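Long-range contacts in lovastatin nonaketide synthase, polyketide synthase component (PDB 7CPX), which builds the polyketide chain of dihydromonacolin L, the lovastatin precursor, from malonyl-CoA, working with the partner enzyme LovC in the fungus Aspergillus terreus: residues A[725-730]-A[859-864]; A[1175-1180]-A[1238-1243]; A[1201-1206]-A[1252-1257]. The protein carries 2 engineered substitutions. All coordinates share one frame; numbering follows the deposited sequence.

Overall arrangement
Going from the N terminus, interaction 1 comes first: it brings residues 725-730 back against 859-864 and closes a loop of 128 residues within the malonyl-CoA:ACP transacylase domain. The chain then runs on to the dehydratase domain, where the centres of interactions 2 and 3 lie about 108 and 103 Å from the centre of interaction 1. These two cross, because 1201-1206 falls between the segments of interaction 2 and 1238-1243 between those of interaction 3. Interaction 2 lays helix 1170-1184 on strand 1236-1243, and interaction 3 pairs strand 1196-1206 with strand 1249-1260. The two β-strands 1236-1243 and 1249-1260 are sheet neighbours, so the contacts touch, their centres about 9 Å apart.

Interaction 1: residues A[725-730]-A[859-864]; sequences NSPDSV and VATIKD
The turn bearing S726 and P727 lies against T861 and D864, two residues one helical turn apart on helix 855-865. Just before them on the helix comes A860, whose methyl also faces the turn and stays at the margin, its CB 4.8 Å from S726 CB. A side chain this small lets the loop lie near the helix surface. T861 follows and is the centre of the contact. With chi1 at -55°, OG1 swings to the N-terminal side of its own residue and reaches back one turn, where it is hydrogen-bonded to the carbonyl oxygen of P857. With its polar end engaged in this way, a threonine suits a buried helix face. T861 OG1 also rests against the loop, 3.3 Å from N725 O and 3.4 Å from the ring carbon P727 CD, with the CB of S726 beside it. The loop is a type I beta turn from S726 to S729, closed by the bond from S729 N to S726 O (3.1 Å). P727 occupies its second position, where a ring-fixed phi of -57° is just what the turn requires. The turn belongs to the region that binds LovC, while the helix links the neighbouring parallel strands 844-848 and 872-875 of the acyltransferase sheet as a beta-alpha-beta unit. The side chain of N725 lies near, without touching, G654, S656 and G658, a pattern consistent with the nucleophile elbow of such enzymes. Helix 828-838 borders the same patch, S829 touching both P727 and T861. At D864 the contact reaches solvent, which suits a carboxylate. D864 OD2 lies 4.0 Å from P727 CG, ring and aspartate running alongside one another in opposing senses. D728, likewise exposed, holds its OD2 4.8 Å from D864 OD2.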
# COMPACT_ATOMS: atom_id res chain seq x y z
N ASN A 725 8.96 69.08 -49.58
CA ASN A 725 9.43 68.07 -48.64
C ASN A 725 8.61 66.79 -48.72
O ASN A 725 9.15 65.70 -48.54
CB ASN A 725 9.40 68.63 -47.22
CG ASN A 725 10.21 69.90 -47.07
OD1 ASN A 725 11.30 70.02 -47.63
ND2 ASN A 725 9.69 70.85 -46.31
N SER A 726 7.32 66.91 -49.00
CA SER A 726 6.43 65.75 -49.07
C SER A 726 5.25 66.12 -49.95
O SER A 726 5.06 67.29 -50.29
CB SER A 726 5.97 65.32 -47.67
OG SER A 726 5.06 66.26 -47.12
N PRO A 727 4.44 65.14 -50.35
CA PRO A 727 3.25 65.46 -51.15
C PRO A 727 2.33 66.46 -50.47
O PRO A 727 1.67 67.25 -51.16
CB PRO A 727 2.57 64.10 -51.35
CG PRO A 727 3.67 63.10 -51.18
CD PRO A 727 4.59 63.68 -50.15
N ASP A 728 2.26 66.44 -49.14
CA ASP A 728 1.42 67.35 -48.39
C ASP A 728 2.18 68.53 -47.81
O ASP A 728 1.57 69.38 -47.15
CB ASP A 728 0.72 66.59 -47.25
CG ASP A 728 -0.13 65.44 -47.76
OD1 ASP A 728 -0.66 65.53 -48.88
OD2 ASP A 728 -0.26 64.44 -47.02
N SER A 729 3.49 68.62 -48.03
CA SER A 729 4.32 69.68 -47.47
C SER A 729 5.05 70.41 -48.59
O SER A 729 5.77 69.78 -49.38
CB SER A 729 5.33 69.11 -46.46
OG SER A 729 6.09 70.15 -45.87
N VAL A 730 4.87 71.72 -48.65
CA VAL A 730 5.61 72.59 -49.55
C VAL A 730 6.02 73.83 -48.77
O VAL A 730 5.18 74.44 -48.09
CB VAL A 730 4.79 72.97 -50.80
CG1 VAL A 730 4.74 71.79 -51.77
CG2 VAL A 730 3.38 73.42 -50.41
N VAL A 859 9.18 61.09 -43.45
CA VAL A 859 8.57 59.82 -43.09
C VAL A 859 7.21 59.68 -43.76
O VAL A 859 6.81 58.59 -44.18
CB VAL A 859 8.49 59.66 -41.56
CG1 VAL A 859 7.38 60.52 -40.99
CG2 VAL A 859 8.31 58.20 -41.19
N ALA A 860 6.47 60.79 -43.87
CA ALA A 860 5.19 60.74 -44.58
C ALA A 860 5.39 60.38 -46.04
O ALA A 860 4.63 59.57 -46.60
CB ALA A 860 4.47 62.09 -44.45
N THR A 861 6.41 60.96 -46.69
CA THR A 861 6.69 60.62 -48.08
C THR A 861 7.09 59.15 -48.21
O THR A 861 6.69 58.48 -49.16
CB THR A 861 7.80 61.52 -48.62
OG1 THR A 861 7.43 62.89 -48.45
CG2 THR A 861 8.04 61.24 -50.10
N ILE A 862 7.89 58.65 -47.27
CA ILE A 862 8.29 57.25 -47.31
C ILE A 862 7.07 56.35 -47.20
O ILE A 862 6.92 55.37 -47.95
CB ILE A 862 9.31 56.94 -46.20
CG1 ILE A 862 10.63 57.68 -46.49
CG2 ILE A 862 9.53 55.44 -46.09
CD1 ILE A 862 11.67 57.53 -45.41
N LYS A 863 6.16 56.66 -46.27
CA LYS A 863 4.97 55.84 -46.10
C LYS A 863 4.06 55.92 -47.32
O LYS A 863 3.43 54.93 -47.71
CB LYS A 863 4.22 56.25 -44.84
CG LYS A 863 4.89 55.78 -43.56
CD LYS A 863 4.09 56.15 -42.32
CE LYS A 863 4.08 57.65 -42.08
NZ LYS A 863 3.40 58.00 -40.80
N ASP A 864 3.96 57.10 -47.94
CA ASP A 864 3.11 57.25 -49.11
C ASP A 864 3.67 56.48 -50.30
O ASP A 864 2.94 55.76 -50.98
CB ASP A 864 2.95 58.73 -49.45
CG ASP A 864 2.29 59.52 -48.34
OD1 ASP A 864 1.45 58.94 -47.61
OD2 ASP A 864 2.60 60.72 -48.19

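Interaction 2: residues A[1175-1180]-A[1238-1243]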
# COMPACT_ATOMS: atom_id res chain seq x y z
N VAL A 1175 9.52 -10.30 26.72
CA VAL A 1175 9.73 -10.80 28.07
C VAL A 1175 8.40 -10.96 28.79
O VAL A 1175 8.17 -11.93 29.51
CB VAL A 1175 10.68 -9.87 28.84
CG1 VAL A 1175 10.66 -10.19 30.32
CG2 VAL A 1175 12.09 -9.99 28.29
N ALA A 1176 7.50 -9.99 28.61
CA ALA A 1176 6.16 -10.12 29.17
C ALA A 1176 5.49 -11.39 28.67
O ALA A 1176 4.84 -12.10 29.44
CB ALA A 1176 5.32 -8.90 28.81
N PHE A 1177 5.65 -11.69 27.38
CA PHE A 1177 5.13 -12.95 26.84
C PHE A 1177 5.80 -14.14 27.50
O PHE A 1177 5.13 -15.13 27.84
CB PHE A 1177 5.32 -12.99 25.33
CG PHE A 1177 4.57 -11.94 24.58
CD1 PHE A 1177 3.58 -11.19 25.20
CD2 PHE A 1177 4.84 -11.70 23.25
CE1 PHE A 1177 2.89 -10.23 24.51
CE2 PHE A 1177 4.15 -10.73 22.55
CZ PHE A 1177 3.17 -9.99 23.18
N GLN A 1178 7.12 -14.08 27.68
CA GLN A 1178 7.83 -15.15 28.37
C GLN A 1178 7.27 -15.37 29.76
O GLN A 1178 7.39 -16.47 30.31
CB GLN A 1178 9.32 -14.81 28.46
CG GLN A 1178 10.04 -14.72 27.13
CD GLN A 1178 11.36 -13.99 27.25
OE1 GLN A 1178 11.84 -13.73 28.35
NE2 GLN A 1178 11.96 -13.65 26.11
N THR A 1179 6.71 -14.33 30.36
CA THR A 1179 6.07 -14.50 31.67
C THR A 1179 4.94 -15.52 31.60
O THR A 1179 4.71 -16.26 32.56
CB THR A 1179 5.54 -13.16 32.19
OG1 THR A 1179 4.49 -12.69 31.33
CG2 THR A 1179 6.65 -12.13 32.25
N VAL A 1180 4.23 -15.57 30.47
CA VAL A 1180 3.17 -16.57 30.31
C VAL A 1180 3.76 -17.97 30.36
O VAL A 1180 3.22 -18.86 31.03
CB VAL A 1180 2.41 -16.33 29.00
CG1 VAL A 1180 1.44 -17.46 28.73
CG2 VAL A 1180 1.67 -15.01 29.04
N GLY A 1238 -2.50 -17.07 27.52
CA GLY A 1238 -2.14 -16.28 28.68
C GLY A 1238 -2.65 -14.85 28.66
O GLY A 1238 -2.79 -14.25 27.59
N ASP A 1239 -2.95 -14.31 29.83
CA ASP A 1239 -3.33 -12.91 29.98
C ASP A 1239 -2.27 -12.21 30.82
O ASP A 1239 -1.97 -12.64 31.93
CB ASP A 1239 -4.70 -12.78 30.64
CG ASP A 1239 -5.79 -13.51 29.89
OD1 ASP A 1239 -5.47 -14.18 28.88
OD2 ASP A 1239 -6.96 -13.43 30.30
N ILE A 1240 -1.72 -11.12 30.29
CA ILE A 1240 -0.61 -10.41 30.92
C ILE A 1240 -1.10 -9.04 31.36
O ILE A 1240 -1.98 -8.45 30.73
CB ILE A 1240 0.59 -10.28 29.97
CG1 ILE A 1240 1.01 -11.65 29.43
CG2 ILE A 1240 1.75 -9.63 30.70
CD1 ILE A 1240 1.93 -11.58 28.24
N VAL A 1241 -0.53 -8.55 32.46
CA VAL A 1241 -0.80 -7.20 32.95
C VAL A 1241 0.50 -6.63 33.47
O VAL A 1241 0.98 -7.02 34.54
CB VAL A 1241 -1.88 -7.21 34.04
CG1 VAL A 1241 -2.25 -5.78 34.44
CG2 VAL A 1241 -3.12 -7.96 33.58
N VAL A 1242 1.09 -5.70 32.72
CA VAL A 1242 2.33 -5.03 33.10
C VAL A 1242 1.97 -3.67 33.66
O VAL A 1242 1.18 -2.93 33.05
CB VAL A 1242 3.29 -4.91 31.91
CG1 VAL A 1242 4.63 -4.34 32.34
CG2 VAL A 1242 3.48 -6.27 31.26
N PHE A 1243 2.54 -3.32 34.81
CA PHE A 1243 2.17 -2.10 35.50
C PHE A 1243 3.41 -1.43 36.08
O PHE A 1243 4.48 -2.04 36.20
CB PHE A 1243 1.15 -2.37 36.61
CG PHE A 1243 1.46 -3.58 37.45
CD1 PHE A 1243 1.17 -4.85 36.99
CD2 PHE A 1243 2.02 -3.45 38.70
CE1 PHE A 1243 1.44 -5.96 37.75
CE2 PHE A 1243 2.30 -4.56 39.48
CZ PHE A 1243 2.01 -5.82 39.00
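I1240 projects from its strand into the surface of helix 1170-1184, where A1176, F1177 and V1180 receive it. At CB the side chain branches. CG2, anti to the backbone N, turns to the methyl of A1176 (I1240 CG2 to A1176 CB, 4.1 Å), and the small alanine lets strand and helix approach to 8.3 Å between their segment axes. On the other branch, I1240 CG1 lies beside the backbone N (chi1 -54°) and passes V1180 CG2 at 3.4 Å, the two side chains crossing at about a right angle. Extended beyond CG1 (chi2 165°), the chain ends in I1240 CD1, which meets F1177 at the ring edge and in the ring plane, 3.5 Å from F1177 CD1. A long, branched aliphatic residue is thus well chosen: the short branch meets A1176 and the long one V1180 and F1177. On one side of it along the strand, V1242 CG2 packs 4.0 Å from A1176 CB. On the other, V1180 CG1 comes down on the backbone of G1238, 3.8 Å from its CA, an approach that suits a residue without a side chain. The helix segment crosses the strand segment at 133°. F1177 also lies about 4 Å, side chain to side chain, from D1174, the predicted proton donor of the dehydratase. This is consistent with the central helix of the C-terminal hotdog fold lying on its strands: V1180 reaches T1226 on strand 1222-1230 and F1258 on strand 1249-1260, while F1177 touches A996 and I999 of helix 995-1012.

Interaction 3: residues A[1201-1206]-A[1252-1257]; sequences VDRITL and QVENIT
R1203 and E1254 face each other as a hydrogen-bonded antiparallel pair, R1203 N giving to E1254 O at 3.0 Å and E1254 N returning a weak bond to R1203 O. T1205 and Q1252 form a second such pair, with Q1252 N to T1205 O at 2.9 Å. D1202 and R1203 together oppose E1254 in a classic beta bulge. On the other side, toward strand 1236-1243, N1255 takes positive phi, which asparagine tolerates well, in a G1 bulge opposite G1238.

Polar side chains share one face. Arginine suits it because three N-H-bearing nitrogens serve both the Q1252 amide and the E1254 carboxylate. Bent at chi3 (61°), R1203 grips Q1252 OE1 with NH1 and NH2, in the guanidinium plane. E1254 OE1, 20° out of that plane from NE, takes NE and more weakly NH2 in a salt bridge, carboxylate and guanidinium planes 70° apart. NH1 also bonds T1205 OG1, and E1254 OE2 accepts from D2018 N of the second subunit.

Apolar residues fill the other face: V1201 CG1 meets V1253 CG1 at 3.7 Å, while I1204 packs on I999 and M1003. Strand 1196-1206 also pairs with strand 1016-1027, consistent with the junction of two hotdog folds in the double hotdog of a polyketide dehydratase.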
# COMPACT_ATOMS: atom_id res chain seq x y z
N VAL A 1201 -3.10 -13.34 19.36
CA VAL A 1201 -3.32 -12.53 20.55
C VAL A 1201 -4.75 -12.00 20.49
O VAL A 1201 -5.10 -11.24 19.58
CB VAL A 1201 -2.32 -11.37 20.66
CG1 VAL A 1201 -2.36 -10.80 22.05
CG2 VAL A 1201 -0.93 -11.85 20.31
N ASP A 1202 -5.57 -12.41 21.46
CA ASP A 1202 -6.97 -11.99 21.45
C ASP A 1202 -7.08 -10.49 21.69
O ASP A 1202 -7.81 -9.79 20.97
CB ASP A 1202 -7.76 -12.76 22.51
CG ASP A 1202 -9.25 -12.55 22.38
OD1 ASP A 1202 -9.68 -11.84 21.45
OD2 ASP A 1202 -10.00 -13.09 23.23
N ARG A 1203 -6.37 -9.96 22.69
CA ARG A 1203 -6.41 -8.51 22.89
C ARG A 1203 -5.20 -8.04 23.68
O ARG A 1203 -5.11 -8.29 24.88
CB ARG A 1203 -7.70 -8.11 23.60
CG ARG A 1203 -7.77 -6.62 23.91
CD ARG A 1203 -9.04 -6.27 24.64
NE ARG A 1203 -9.13 -6.97 25.91
CZ ARG A 1203 -8.50 -6.60 27.02
NH1 ARG A 1203 -7.69 -5.55 27.03
NH2 ARG A 1203 -8.67 -7.31 28.13
N ILE A 1204 -4.29 -7.34 23.01
CA ILE A 1204 -3.36 -6.48 23.73
C ILE A 1204 -4.03 -5.15 24.01
O ILE A 1204 -4.97 -4.75 23.32
CB ILE A 1204 -2.05 -6.29 22.95
CG1 ILE A 1204 -1.51 -7.62 22.45
CG2 ILE A 1204 -1.01 -5.62 23.82
CD1 ILE A 1204 -1.82 -7.89 21.00
N THR A 1205 -3.55 -4.44 25.03
CA THR A 1205 -4.08 -3.10 25.30
C THR A 1205 -3.03 -2.31 26.04
O THR A 1205 -2.67 -2.66 27.16
CB THR A 1205 -5.37 -3.18 26.10
OG1 THR A 1205 -6.30 -4.05 25.45
CG2 THR A 1205 -5.98 -1.80 26.21
N LEU A 1206 -2.57 -1.22 25.43
CA LEU A 1206 -1.46 -0.44 25.95
C LEU A 1206 -1.89 1.00 26.21
O LEU A 1206 -2.63 1.59 25.41
CB LEU A 1206 -0.28 -0.47 24.97
CG LEU A 1206 0.96 0.32 25.37
CD1 LEU A 1206 2.20 -0.51 25.14
CD2 LEU A 1206 1.04 1.61 24.59
N GLN A 1252 -1.62 -4.48 29.09
CA GLN A 1252 -2.06 -5.81 29.46
C GLN A 1252 -2.27 -6.64 28.19
O GLN A 1252 -2.36 -6.10 27.09
CB GLN A 1252 -3.36 -5.77 30.27
CG GLN A 1252 -4.55 -5.20 29.52
CD GLN A 1252 -5.88 -5.55 30.17
OE1 GLN A 1252 -6.88 -5.75 29.49
NE2 GLN A 1252 -5.89 -5.62 31.50
N VAL A 1253 -2.36 -7.95 28.38
CA VAL A 1253 -2.62 -8.88 27.30
C VAL A 1253 -3.71 -9.84 27.75
O VAL A 1253 -3.82 -10.17 28.94
CB VAL A 1253 -1.35 -9.66 26.90
CG1 VAL A 1253 -1.62 -10.53 25.70
CG2 VAL A 1253 -0.21 -8.71 26.62
N GLU A 1254 -4.54 -10.26 26.80
CA GLU A 1254 -5.66 -11.16 27.05
C GLU A 1254 -5.63 -12.25 26.00
O GLU A 1254 -5.73 -11.97 24.80
CB GLU A 1254 -6.99 -10.41 27.02
CG GLU A 1254 -8.21 -11.32 27.16
CD GLU A 1254 -9.52 -10.57 27.04
OE1 GLU A 1254 -9.49 -9.34 26.85
OE2 GLU A 1254 -10.58 -11.22 27.14
N ASN A 1255 -5.50 -13.50 26.47
CA ASN A 1255 -5.55 -14.68 25.63
C ASN A 1255 -4.58 -14.58 24.46
O ASN A 1255 -4.93 -14.81 23.30
CB ASN A 1255 -6.98 -14.94 25.14
CG ASN A 1255 -7.10 -16.21 24.33
OD1 ASN A 1255 -6.27 -17.11 24.43
ND2 ASN A 1255 -8.13 -16.29 23.50
N ILE A 1256 -3.34 -14.20 24.77
CA ILE A 1256 -2.25 -14.42 23.83
C ILE A 1256 -2.02 -15.92 23.72
O ILE A 1256 -1.81 -16.61 24.73
CB ILE A 1256 -0.98 -13.68 24.27
CG1 ILE A 1256 0.20 -14.08 23.38
CG2 ILE A 1256 -0.66 -13.97 25.73
CD1 ILE A 1256 1.39 -13.16 23.49
N THR A 1257 -2.07 -16.43 22.50
CA THR A 1257 -2.02 -17.85 22.21
C THR A 1257 -0.68 -18.15 21.56
O THR A 1257 -0.45 -17.77 20.40
CB THR A 1257 -3.18 -18.26 21.31
OG1 THR A 1257 -4.41 -18.23 22.04
CG2 THR A 1257 -2.95 -19.66 20.76